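Local atomic coordinates of oxidoreductase, zinc-binding dehydrogenase family (Myxococcus xanthus, PDB entry 5K1S), a protein that probably acts as a zinc-binding medium-chain reductase in the alternative de novo biosynthesis of isovaleryl coenzyme A. Residues A[154-158]-A[159-163]. Residues are numbered along the deposited sequence; the frame is centred on the assembly and turned at random.
Sequences ASLPW and NEAAT
L156 and P157 meet E160 and A161 across the single helical turn 158-161, in the GroES-like part of this medium-chain reductase. P157 is the N-cap residue. Two i to i+4 backbone hydrogen bonds hold the turn. A161 N donates to P157 O at 3.1 Å, with the donor tilted 16° from the carbonyl plane. A162 N donates to W158 O at 2.8 Å; it lies almost in line with the carbonyl bond, but its N-H is bent (142°). The apolar contact is L156 CD2 on A161 CB at 3.7 Å. Chi1 (-171°) carries L156 CG toward the helix, and chi2 divides the methyls between A161 and E160. CD1 lies 3.8 Å from E160 OE1, with E160 CB next. With an alanine here, the A161 methyl would probably lose its cover and a gap would open toward T321 and A322 of helix 311-323. W158 CB points away from the following residues; its ring stacks with H52 and makes a cation-pi contact with R100. A161 and A162 also touch A82 of strand 80-88, so the helix packs against the sheet. The side chain of A162 is about 10 Å from that of the zinc ligand C166. The extended E160 chain crosses P157 at a slant, and its OE1 lies 3.3 Å from P157 CG.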
ATOM      1  N   ALA A 154     -14.175 -24.297 -23.339  1.00 64.66           N
ATOM      2  CA  ALA A 154     -15.093 -24.536 -24.445  1.00 65.37           C
ATOM      3  C   ALA A 154     -16.522 -24.153 -24.096  1.00 66.85           C
ATOM      4  O   ALA A 154     -17.320 -23.883 -25.001  1.00 67.11           O
ATOM      5  CB  ALA A 154     -15.036 -26.004 -24.865  1.00 67.62           C
ATOM      6  N   SER A 155     -16.861 -24.113 -22.809  1.00 75.82           N
ATOM      7  CA  SER A 155     -18.211 -23.791 -22.369  1.00 77.40           C
ATOM      8  C   SER A 155     -18.488 -22.295 -22.335  1.00 76.07           C
ATOM      9  O   SER A 155     -19.611 -21.902 -21.998  1.00 77.26           O
ATOM     10  CB  SER A 155     -18.456 -24.384 -20.979  1.00 79.43           C
ATOM     11  OG  SER A 155     -19.765 -24.092 -20.519  1.00 81.03           O
ATOM     12  N   LEU A 156     -17.511 -21.456 -22.678  1.00 65.95           N
ATOM     13  CA  LEU A 156     -17.646 -20.012 -22.533  1.00 64.50           C
ATOM     14  C   LEU A 156     -17.800 -19.366 -23.901  1.00 62.57           C
ATOM     15  O   LEU A 156     -16.886 -19.484 -24.731  1.00 60.83           O
ATOM     16  CB  LEU A 156     -16.428 -19.439 -21.807  1.00 62.98           C
ATOM     17  CG  LEU A 156     -16.490 -17.970 -21.386  1.00 61.63           C
ATOM     18  CD1 LEU A 156     -17.630 -17.719 -20.415  1.00 63.82           C
ATOM     19  CD2 LEU A 156     -15.169 -17.555 -20.761  1.00 60.07           C
ATOM     20  N   PRO A 157     -18.906 -18.683 -24.194  1.00 67.07           N
ATOM     21  CA  PRO A 157     -19.034 -18.019 -25.495  1.00 65.73           C
ATOM     22  C   PRO A 157     -18.018 -16.899 -25.660  1.00 62.56           C
ATOM     23  O   PRO A 157     -17.459 -16.373 -24.695  1.00 61.59           O
ATOM     24  CB  PRO A 157     -20.467 -17.473 -25.481  1.00 67.38           C
ATOM     25  CG  PRO A 157     -20.824 -17.374 -24.043  1.00 68.52           C
ATOM     26  CD  PRO A 157     -20.114 -18.504 -23.369  1.00 69.15           C
ATOM     27  N   TRP A 158     -17.792 -16.530 -26.923  1.00 56.74           N
ATOM     28  CA  TRP A 158     -16.753 -15.555 -27.241  1.00 53.83           C
ATOM     29  C   TRP A 158     -17.054 -14.196 -26.621  1.00 52.77           C
ATOM     30  O   TRP A 158     -16.172 -13.562 -26.031  1.00 50.87           O
ATOM     31  CB  TRP A 158     -16.603 -15.428 -28.759  1.00 53.57           C
ATOM     32  CG  TRP A 158     -16.126 -16.680 -29.426  1.00 54.78           C
ATOM     33  CD1 TRP A 158     -16.828 -17.465 -30.296  1.00 56.78           C
ATOM     34  CD2 TRP A 158     -14.842 -17.297 -29.277  1.00 54.23           C
ATOM     35  NE1 TRP A 158     -16.059 -18.528 -30.700  1.00 57.46           N
ATOM     36  CE2 TRP A 158     -14.836 -18.450 -30.088  1.00 55.96           C
ATOM     37  CE3 TRP A 158     -13.697 -16.985 -28.538  1.00 52.61           C
ATOM     38  CZ2 TRP A 158     -13.732 -19.292 -30.180  1.00 56.09           C
ATOM     39  CZ3 TRP A 158     -12.600 -17.823 -28.630  1.00 52.81           C
ATOM     40  CH2 TRP A 158     -12.626 -18.963 -29.445  1.00 54.52           C
ATOM     41  N   ASN A 159     -18.296 -13.725 -26.750  1.00 57.75           N
ATOM     42  CA  ASN A 159     -18.631 -12.385 -26.279  1.00 57.03           C
ATOM     43  C   ASN A 159     -18.337 -12.235 -24.791  1.00 57.27           C
ATOM     44  O   ASN A 159     -17.706 -11.260 -24.365  1.00 55.57           O
ATOM     45  CB  ASN A 159     -20.098 -12.075 -26.574  1.00 59.29           C
ATOM     46  CG  ASN A 159     -20.391 -12.012 -28.059  1.00 59.35           C
ATOM     47  OD1 ASN A 159     -19.478 -11.925 -28.881  1.00 57.38           O
ATOM     48  ND2 ASN A 159     -21.672 -12.044 -28.411  1.00 61.66           N
ATOM     49  N   GLU A 160     -18.797 -13.190 -23.980  1.00 81.91           N
ATOM     50  CA  GLU A 160     -18.510 -13.141 -22.549  1.00 82.69           C
ATOM     51  C   GLU A 160     -17.014 -13.227 -22.287  1.00 80.77           C
ATOM     52  O   GLU A 160     -16.500 -12.588 -21.361  1.00 80.19           O
ATOM     53  CB  GLU A 160     -19.240 -14.272 -21.825  1.00 85.73           C
ATOM     54  CG  GLU A 160     -20.670 -13.946 -21.437  1.00 87.87           C
ATOM     55  CD  GLU A 160     -21.298 -15.037 -20.592  1.00 90.73           C
ATOM     56  OE1 GLU A 160     -21.111 -16.227 -20.924  1.00 91.41           O
ATOM     57  OE2 GLU A 160     -21.968 -14.706 -19.591  1.00 92.27           O
ATOM     58  N   ALA A 161     -16.295 -14.010 -23.094  1.00 56.00           N
ATOM     59  CA  ALA A 161     -14.864 -14.193 -22.878  1.00 54.38           C
ATOM     60  C   ALA A 161     -14.071 -12.950 -23.260  1.00 51.43           C
ATOM     61  O   ALA A 161     -13.029 -12.673 -22.655  1.00 50.36           O
ATOM     62  CB  ALA A 161     -14.364 -15.399 -23.672  1.00 54.37           C
ATOM     63  N   ALA A 162     -14.543 -12.191 -24.250  1.00 63.83           N
ATOM     64  CA  ALA A 162     -13.824 -11.014 -24.723  1.00 61.10           C
ATOM     65  C   ALA A 162     -13.905  -9.833 -23.766  1.00 60.77           C
ATOM     66  O   ALA A 162     -13.387  -8.763 -24.102  1.00 58.65           O
ATOM     67  CB  ALA A 162     -14.359 -10.590 -26.090  1.00 60.28           C
ATOM     68  N   THR A 163     -14.543  -9.982 -22.601  1.00 54.61           N
ATOM     69  CA  THR A 163     -14.632  -8.902 -21.625  1.00 54.54           C
ATOM     70  C   THR A 163     -14.194  -9.362 -20.238  1.00 55.90           C
ATOM     71  O   THR A 163     -14.508  -8.700 -19.245  1.00 56.70           O
ATOM     72  CB  THR A 163     -16.055  -8.340 -21.565  1.00 56.06           C
ATOM     73  OG1 THR A 163     -16.968  -9.373 -21.173  1.00 58.95           O
ATOM     74  CG2 THR A 163     -16.469  -7.789 -22.926  1.00 54.88           C
TER